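Local structure of substrate binding periplasmic protein (Ralstonia solanacearum, 3LOP) at residues A[122-136]-A[221-233]. The protein binds leucine in its pocket and probably delivers amino acids to a membrane transporter, as periplasmic substrate-binding proteins do. Residues are numbered along the deposited sequence; the frame is centred on the assembly and turned at random.
With LEU (leucine), chain B.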
ATOM      1  N   LYS A 122      -1.111  -6.458  -4.191  1.00  5.03           N
ATOM      2  CA  LYS A 122       0.311  -6.203  -4.379  1.00  4.60           C
ATOM      3  C   LYS A 122       1.264  -7.213  -3.749  1.00  4.58           C
ATOM      4  O   LYS A 122       0.939  -7.871  -2.754  1.00  4.94           O
ATOM      5  CB  LYS A 122       0.654  -4.793  -3.891  1.00  4.79           C
ATOM      6  CG  LYS A 122       0.569  -4.584  -2.394  1.00  6.98           C
ATOM      7  CD  LYS A 122       0.411  -3.097  -2.090  1.00  7.80           C
ATOM      8  CE  LYS A 122       0.494  -2.797  -0.602  1.00  8.40           C
ATOM      9  NZ  LYS A 122       1.908  -2.672  -0.145  1.00 10.76           N
ATOM     10  N   ALA A 123       2.440  -7.338  -4.360  1.00  4.40           N
ATOM     11  CA  ALA A 123       3.479  -8.229  -3.859  1.00  4.35           C
ATOM     12  C   ALA A 123       3.696  -7.839  -2.400  1.00  4.98           C
ATOM     13  O   ALA A 123       3.577  -6.666  -2.043  1.00  5.34           O
ATOM     14  CB  ALA A 123       4.761  -8.049  -4.664  1.00  5.87           C
ATOM     15  N   SER A 124       4.019  -8.828  -1.571  1.00  4.35           N
ATOM     16  CA  SER A 124       4.192  -8.639  -0.129  1.00  3.85           C
ATOM     17  C   SER A 124       5.436  -7.895   0.345  1.00  3.85           C
ATOM     18  O   SER A 124       6.393  -7.703  -0.402  1.00  4.04           O
ATOM     19  CB  SER A 124       4.176 -10.002   0.555  1.00  4.42           C
ATOM     20  OG  SER A 124       5.408 -10.673   0.330  1.00  6.62           O
ATOM     21  N   TYR A 125       5.415  -7.494   1.615  1.00  4.16           N
ATOM     22  CA  TYR A 125       6.552  -6.808   2.215  1.00  4.31           C
ATOM     23  C   TYR A 125       7.768  -7.724   2.216  1.00  5.50           C
ATOM     24  O   TYR A 125       8.893  -7.269   2.011  1.00  5.29           O
ATOM     25  CB  TYR A 125       6.266  -6.397   3.664  1.00  3.94           C
ATOM     26  CG  TYR A 125       5.294  -5.256   3.838  1.00  4.51           C
ATOM     27  CD1 TYR A 125       5.145  -4.278   2.856  1.00  4.50           C
ATOM     28  CD2 TYR A 125       4.569  -5.119   5.021  1.00  4.61           C
ATOM     29  CE1 TYR A 125       4.297  -3.189   3.050  1.00  3.75           C
ATOM     30  CE2 TYR A 125       3.723  -4.038   5.225  1.00  3.66           C
ATOM     31  CZ  TYR A 125       3.591  -3.076   4.236  1.00  4.75           C
ATOM     32  OH  TYR A 125       2.752  -2.007   4.421  1.00  5.81           O
ATOM     33  N   GLN A 126       7.547  -9.015   2.456  1.00  5.31           N
ATOM     34  CA  GLN A 126       8.661  -9.956   2.474  1.00  6.07           C
ATOM     35  C   GLN A 126       9.318 -10.031   1.099  1.00  5.32           C
ATOM     36  O   GLN A 126      10.537 -10.128   0.997  1.00  5.99           O
ATOM     37  CB  GLN A 126       8.194 -11.346   2.907  1.00  8.05           C
ATOM     38  CG  GLN A 126       9.344 -12.313   3.202  1.00 11.49           C
ATOM     39  CD  GLN A 126      10.274 -11.802   4.292  1.00 13.84           C
ATOM     40  OE1 GLN A 126       9.841 -11.517   5.411  1.00 17.67           O
ATOM     41  NE2 GLN A 126      11.560 -11.686   3.971  1.00 14.53           N
ATOM     42  N   GLN A 127       8.513  -9.983   0.041  1.00  4.98           N
ATOM     43  CA  GLN A 127       9.069 -10.016  -1.305  1.00  5.15           C
ATOM     44  C   GLN A 127       9.896  -8.756  -1.533  1.00  5.00           C
ATOM     45  O   GLN A 127      10.971  -8.817  -2.128  1.00  5.28           O
ATOM     46  CB  GLN A 127       7.963 -10.101  -2.359  1.00  4.95           C
ATOM     47  CG  GLN A 127       7.192 -11.408  -2.365  1.00  6.76           C
ATOM     48  CD  GLN A 127       6.191 -11.472  -3.503  1.00  6.95           C
ATOM     49  OE1 GLN A 127       6.559 -11.705  -4.658  1.00 11.96           O
ATOM     50  NE2 GLN A 127       4.923 -11.244  -3.189  1.00  5.31           N
ATOM     51  N   GLU A 128       9.389  -7.617  -1.061  1.00  4.78           N
ATOM     52  CA  GLU A 128      10.087  -6.341  -1.199  1.00  5.38           C
ATOM     53  C   GLU A 128      11.420  -6.390  -0.455  1.00  4.77           C
ATOM     54  O   GLU A 128      12.463  -6.007  -0.991  1.00  5.00           O
ATOM     55  CB  GLU A 128       9.254  -5.197  -0.609  1.00  4.61           C
ATOM     56  CG  GLU A 128       7.984  -4.836  -1.362  1.00  6.95           C
ATOM     57  CD  GLU A 128       7.302  -3.621  -0.753  1.00  9.07           C
ATOM     58  OE1 GLU A 128       7.983  -2.588  -0.585  1.00  9.57           O
ATOM     59  OE2 GLU A 128       6.094  -3.694  -0.440  1.00  9.65           O
ATOM     60  N   ILE A 129      11.371  -6.859   0.788  1.00  5.15           N
ATOM     61  CA  ILE A 129      12.556  -6.951   1.628  1.00  5.28           C
ATOM     62  C   ILE A 129      13.593  -7.904   1.041  1.00  5.76           C
ATOM     63  O   ILE A 129      14.778  -7.572   0.970  1.00  6.38           O
ATOM     64  CB  ILE A 129      12.170  -7.382   3.062  1.00  5.71           C
ATOM     65  CG1 ILE A 129      11.334  -6.275   3.713  1.00  5.64           C
ATOM     66  CG2 ILE A 129      13.418  -7.665   3.884  1.00  6.94           C
ATOM     67  CD1 ILE A 129      10.738  -6.643   5.058  1.00  7.22           C
ATOM     68  N   ASP A 130      13.155  -9.082   0.611  1.00  6.04           N
ATOM     69  CA  ASP A 130      14.083 -10.038   0.017  1.00  7.45           C
ATOM     70  C   ASP A 130      14.816  -9.406  -1.160  1.00  7.01           C
ATOM     71  O   ASP A 130      16.043  -9.452  -1.243  1.00  7.55           O
ATOM     72  CB  ASP A 130      13.343 -11.286  -0.483  1.00  9.73           C
ATOM     73  CG  ASP A 130      12.905 -12.198   0.641  1.00 14.70           C
ATOM     74  OD1 ASP A 130      13.560 -12.192   1.705  1.00 17.81           O
ATOM     75  OD2 ASP A 130      11.914 -12.937   0.455  1.00 18.46           O
ATOM     76  N   LYS A 131      14.060  -8.808  -2.071  1.00  7.24           N
ATOM     77  CA  LYS A 131      14.655  -8.200  -3.254  1.00  7.59           C
ATOM     78  C   LYS A 131      15.616  -7.052  -2.937  1.00  7.43           C
ATOM     79  O   LYS A 131      16.740  -7.030  -3.437  1.00  8.10           O
ATOM     80  CB  LYS A 131      13.551  -7.720  -4.199  1.00 10.75           C
ATOM     81  CG  LYS A 131      13.937  -7.749  -5.674  1.00 15.20           C
ATOM     82  CD  LYS A 131      12.732  -7.477  -6.561  1.00 17.66           C
ATOM     83  CE  LYS A 131      13.091  -7.563  -8.035  1.00 19.21           C
ATOM     84  NZ  LYS A 131      13.595  -8.914  -8.401  1.00 19.46           N
HETATM   85  N   MSE A 132      15.183  -6.111  -2.102  1.00  6.78           N
HETATM   86  CA  MSE A 132      16.023  -4.964  -1.753  1.00  6.99           C
HETATM   87  C   MSE A 132      17.238  -5.308  -0.900  1.00  7.82           C
HETATM   88  O   MSE A 132      18.342  -4.829  -1.164  1.00  6.87           O
HETATM   89  CB  MSE A 132      15.205  -3.896  -1.022  1.00  7.87           C
HETATM   90  CG  MSE A 132      14.250  -3.120  -1.903  1.00  8.29           C
HETATM   91 SE   MSE A 132      13.399  -1.676  -0.933  1.00 16.38          SE
HETATM   92  CE  MSE A 132      11.884  -2.645  -0.228  1.00  9.01           C
ATOM     93  N   ILE A 133      17.036  -6.117   0.132  1.00  7.22           N
ATOM     94  CA  ILE A 133      18.137  -6.484   1.009  1.00  7.18           C
ATOM     95  C   ILE A 133      19.157  -7.356   0.283  1.00  7.68           C
ATOM     96  O   ILE A 133      20.362  -7.157   0.426  1.00  8.13           O
ATOM     97  CB  ILE A 133      17.620  -7.205   2.280  1.00  7.42           C
ATOM     98  CG1 ILE A 133      16.716  -6.257   3.074  1.00  7.22           C
ATOM     99  CG2 ILE A 133      18.790  -7.653   3.147  1.00  7.98           C
ATOM    100  CD1 ILE A 133      17.410  -4.989   3.543  1.00  9.43           C
ATOM    101  N   THR A 134      18.682  -8.307  -0.513  1.00  7.19           N
ATOM    102  CA  THR A 134      19.599  -9.171  -1.246  1.00  8.26           C
ATOM    103  C   THR A 134      20.436  -8.343  -2.218  1.00  7.92           C
ATOM    104  O   THR A 134      21.609  -8.637  -2.444  1.00  8.07           O
ATOM    105  CB  THR A 134      18.842 -10.270  -2.014  1.00  9.10           C
ATOM    106  OG1 THR A 134      18.160 -11.111  -1.079  1.00 11.77           O
ATOM    107  CG2 THR A 134      19.808 -11.119  -2.827  1.00 11.13           C
ATOM    108  N   ALA A 135      19.831  -7.303  -2.787  1.00  6.63           N
ATOM    109  CA  ALA A 135      20.546  -6.431  -3.712  1.00  6.87           C
ATOM    110  C   ALA A 135      21.684  -5.731  -2.970  1.00  7.55           C
ATOM    111  O   ALA A 135      22.791  -5.606  -3.498  1.00  8.81           O
ATOM    112  CB  ALA A 135      19.593  -5.403  -4.312  1.00  6.97           C
ATOM    113  N   LEU A 136      21.410  -5.281  -1.747  1.00  6.75           N
ATOM    114  CA  LEU A 136      22.421  -4.601  -0.938  1.00  8.22           C
ATOM    115  C   LEU A 136      23.567  -5.544  -0.599  1.00  6.87           C
ATOM    116  O   LEU A 136      24.739  -5.196  -0.753  1.00  6.66           O
ATOM    117  CB  LEU A 136      21.811  -4.077   0.366  1.00  9.13           C
ATOM    118  CG  LEU A 136      20.884  -2.856   0.322  1.00 12.37           C
ATOM    119  CD1 LEU A 136      20.278  -2.646   1.697  1.00 12.89           C
ATOM    120  CD2 LEU A 136      21.656  -1.625  -0.110  1.00 13.96           C
ATOM    121  N   GLY A 221      23.794  12.416   7.997  1.00  7.16           N
ATOM    122  CA  GLY A 221      23.663  10.994   7.729  1.00  7.16           C
ATOM    123  C   GLY A 221      23.934  10.694   6.267  1.00  6.67           C
ATOM    124  O   GLY A 221      23.368  11.340   5.386  1.00  6.02           O
ATOM    125  N   GLU A 222      24.785   9.707   6.007  1.00  6.52           N
ATOM    126  CA  GLU A 222      25.143   9.359   4.634  1.00  7.57           C
ATOM    127  C   GLU A 222      24.708   7.979   4.146  1.00  6.12           C
ATOM    128  O   GLU A 222      24.975   7.619   3.003  1.00  6.96           O
ATOM    129  CB  GLU A 222      26.657   9.486   4.447  1.00 10.56           C
ATOM    130  CG  GLU A 222      27.197  10.903   4.573  1.00 14.75           C
ATOM    131  CD  GLU A 222      26.567  11.859   3.580  1.00 18.33           C
ATOM    132  OE1 GLU A 222      26.189  11.414   2.476  1.00 17.41           O
ATOM    133  OE2 GLU A 222      26.458  13.063   3.899  1.00 23.18           O
ATOM    134  N   ALA A 223      24.041   7.205   4.994  1.00  4.60           N
ATOM    135  CA  ALA A 223      23.615   5.868   4.593  1.00  4.59           C
ATOM    136  C   ALA A 223      22.681   5.853   3.388  1.00  4.71           C
ATOM    137  O   ALA A 223      21.930   6.799   3.156  1.00  5.01           O
ATOM    138  CB  ALA A 223      22.938   5.164   5.771  1.00  6.64           C
ATOM    139  N   GLN A 224      22.755   4.775   2.610  1.00  3.72           N
ATOM    140  CA  GLN A 224      21.870   4.592   1.464  1.00  3.76           C
ATOM    141  C   GLN A 224      20.502   4.354   2.095  1.00  4.12           C
ATOM    142  O   GLN A 224      20.386   3.604   3.061  1.00  5.04           O
ATOM    143  CB  GLN A 224      22.296   3.356   0.668  1.00  3.87           C
ATOM    144  CG  GLN A 224      21.259   2.843  -0.326  1.00  3.25           C
ATOM    145  CD  GLN A 224      21.004   3.818  -1.454  1.00  4.24           C
ATOM    146  OE1 GLN A 224      21.941   4.271  -2.113  1.00  5.13           O
ATOM    147  NE2 GLN A 224      19.734   4.145  -1.691  1.00  2.42           N
ATOM    148  N   LEU A 225      19.468   4.990   1.557  1.00  3.04           N
ATOM    149  CA  LEU A 225      18.133   4.831   2.109  1.00  3.70           C
ATOM    150  C   LEU A 225      17.235   3.994   1.214  1.00  3.12           C
ATOM    151  O   LEU A 225      17.307   4.074  -0.013  1.00  3.69           O
ATOM    152  CB  LEU A 225      17.502   6.207   2.340  1.00  4.66           C
ATOM    153  CG  LEU A 225      18.291   7.128   3.278  1.00  4.99           C
ATOM    154  CD1 LEU A 225      17.743   8.545   3.195  1.00  5.73           C
ATOM    155  CD2 LEU A 225      18.226   6.595   4.705  1.00  7.15           C
ATOM    156  N   LEU A 226      16.395   3.178   1.842  1.00  3.04           N
ATOM    157  CA  LEU A 226      15.452   2.333   1.124  1.00  3.64           C
ATOM    158  C   LEU A 226      14.288   2.046   2.061  1.00  3.15           C
ATOM    159  O   LEU A 226      14.419   2.193   3.274  1.00  4.47           O
ATOM    160  CB  LEU A 226      16.112   1.023   0.673  1.00  5.44           C
ATOM    161  CG  LEU A 226      16.720   0.085   1.718  1.00  6.31           C
ATOM    162  CD1 LEU A 226      16.859  -1.305   1.113  1.00  7.65           C
ATOM    163  CD2 LEU A 226      18.071   0.611   2.181  1.00  8.54           C
ATOM    164  N   GLY A 227      13.150   1.642   1.508  1.00  4.46           N
ATOM    165  CA  GLY A 227      12.004   1.374   2.356  1.00  4.28           C
ATOM    166  C   GLY A 227      10.863   0.657   1.670  1.00  4.74           C
ATOM    167  O   GLY A 227      10.886   0.433   0.459  1.00  6.45           O
ATOM    168  N   LEU A 228       9.858   0.299   2.465  1.00  3.97           N
ATOM    169  CA  LEU A 228       8.679  -0.413   1.981  1.00  4.43           C
ATOM    170  C   LEU A 228       7.754   0.442   1.117  1.00  4.56           C
ATOM    171  O   LEU A 228       7.813   1.671   1.149  1.00  5.31           O
ATOM    172  CB  LEU A 228       7.884  -0.957   3.170  1.00  5.38           C
ATOM    173  CG  LEU A 228       8.564  -2.037   4.013  1.00  5.60           C
ATOM    174  CD1 LEU A 228       7.709  -2.344   5.239  1.00  7.92           C
ATOM    175  CD2 LEU A 228       8.777  -3.286   3.175  1.00  6.12           C
ATOM    176  N   SER A 229       6.886  -0.230   0.362  1.00  5.47           N
ATOM    177  CA  SER A 229       5.933   0.439  -0.521  1.00  5.19           C
ATOM    178  C   SER A 229       4.874   1.225   0.250  1.00  6.82           C
ATOM    179  O   SER A 229       3.976   1.829  -0.339  1.00  6.95           O
ATOM    180  CB  SER A 229       5.259  -0.579  -1.442  1.00  5.42           C
ATOM    181  OG  SER A 229       4.521  -1.529  -0.698  1.00  7.05           O
ATOM    182  N   SER A 230       4.977   1.198   1.574  1.00  4.82           N
ATOM    183  CA  SER A 230       4.067   1.949   2.424  1.00  6.37           C
ATOM    184  C   SER A 230       4.504   3.414   2.354  1.00  6.22           C
ATOM    185  O   SER A 230       3.806   4.310   2.829  1.00  7.61           O
ATOM    186  CB  SER A 230       4.158   1.441   3.864  1.00  6.86           C
ATOM    187  OG  SER A 230       5.508   1.376   4.297  1.00  7.27           O
ATOM    188  N   ILE A 231       5.671   3.636   1.757  1.00  5.56           N
ATOM    189  CA  ILE A 231       6.235   4.973   1.606  1.00  5.68           C
ATOM    190  C   ILE A 231       6.228   5.404   0.137  1.00  6.10           C
ATOM    191  O   ILE A 231       7.062   4.967  -0.651  1.00  7.56           O
ATOM    192  CB  ILE A 231       7.684   5.005   2.119  1.00  5.29           C
ATOM    193  CG1 ILE A 231       7.718   4.560   3.583  1.00  5.35           C
ATOM    194  CG2 ILE A 231       8.264   6.407   1.960  1.00  6.15           C
ATOM    195  CD1 ILE A 231       9.102   4.211   4.092  1.00  5.30           C
ATOM    196  N   ASP A 232       5.280   6.260  -0.223  1.00  6.24           N
ATOM    197  CA  ASP A 232       5.168   6.753  -1.592  1.00  7.55           C
ATOM    198  C   ASP A 232       6.378   7.655  -1.863  1.00  7.91           C
ATOM    199  O   ASP A 232       6.546   8.684  -1.210  1.00  8.20           O
ATOM    200  CB  ASP A 232       3.870   7.552  -1.732  1.00  8.00           C
ATOM    201  CG  ASP A 232       3.558   7.920  -3.166  1.00 10.56           C
ATOM    202  OD1 ASP A 232       4.477   8.380  -3.876  1.00 10.99           O
ATOM    203  OD2 ASP A 232       2.389   7.759  -3.577  1.00  8.43           O
ATOM    204  N   PRO A 233       7.236   7.282  -2.829  1.00  8.27           N
ATOM    205  CA  PRO A 233       8.412   8.112  -3.119  1.00  8.59           C
ATOM    206  C   PRO A 233       8.079   9.531  -3.565  1.00 10.75           C
ATOM    207  O   PRO A 233       8.888  10.447  -3.405  1.00  9.49           O
ATOM    208  CB  PRO A 233       9.145   7.309  -4.194  1.00  9.69           C
ATOM    209  CG  PRO A 233       8.032   6.604  -4.900  1.00  9.53           C
ATOM    210  CD  PRO A 233       7.153   6.143  -3.760  1.00  8.51           C
TER
HETATM  211  N   LEU B 400      -0.862   0.284   5.306  1.00  4.82           N
HETATM  212  CA  LEU B 400       0.140   1.238   5.859  1.00  7.09           C
HETATM  213  C   LEU B 400       0.508   2.270   4.812  1.00  7.25           C
HETATM  214  O   LEU B 400       1.001   3.342   5.213  1.00  7.88           O
HETATM  215  CB  LEU B 400       1.381   0.473   6.281  1.00  3.61           C
HETATM  216  CG  LEU B 400       0.896  -0.714   7.105  1.00  7.47           C
HETATM  217  CD1 LEU B 400       1.690  -1.907   6.811  1.00  1.00           C
HETATM  218  CD2 LEU B 400       0.940  -0.383   8.543  1.00  1.00           C
HETATM  219  OXT LEU B 400       0.302   1.987   3.609  1.00  8.31           O
HETATM  220  O   HOH W   1       1.986   0.106  -1.863  1.00 13.62           O
HETATM  221  O   HOH W   2       9.386  -0.324  -1.605  1.00  6.66           O
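E128, in the first turn of helix 125-138, grips the loop after strand 224-227 with both carboxylate oxygens, illustrating how a two-lobed periplasmic binding protein packs a helix of one Rossmann-like lobe on its parallel sheet, with the lobe's loops facing the ligand cleft between the lobes. OE1 receives the backbone N of S229 at 2.8 Å through its syn lone pair, in a bent bond (131°). From the same residue S229 OG donates to E128 OE2 at 2.7 Å, approaching on the syn side but 30° out of the carboxylate plane. The serine hydroxyl, held between its own N and carbonyl carbon, also takes a weak bond from K122 NZ, so it links lysine to glutamate; the nearby ammonium would probably favour the charged carboxylate. Water 1 joins S229 O to K122 NZ, weakly at the lysine.

Beside this polar clasp, L228 presses CD1 over the centre of the Y125 ring, a CH-pi contact 3.9 Å from the centroid. Its other methyl, CD2, lies above the CG-CD1 side of the same face and against I129 CG1. Y125 and S230 both line the pocket of the bound leucine, and Y125 and K122 belong to the magnesium site with A106. S230 OG is hydrogen-bonded to A204 O.

Farther along, the segments 125-136 and 224-227 run nearly antiparallel, their axes 9.8 Å apart at closest approach. L226 meets L136 tip to tip and slides past M132, a selenomethionine, while F201 of the neighbouring strand 199-203 touches L226, L228, I129 and M132. The selenomethionine chain bends at its last torsion (chi3 -88°), which brings CE to 3.3 Å from G227 O.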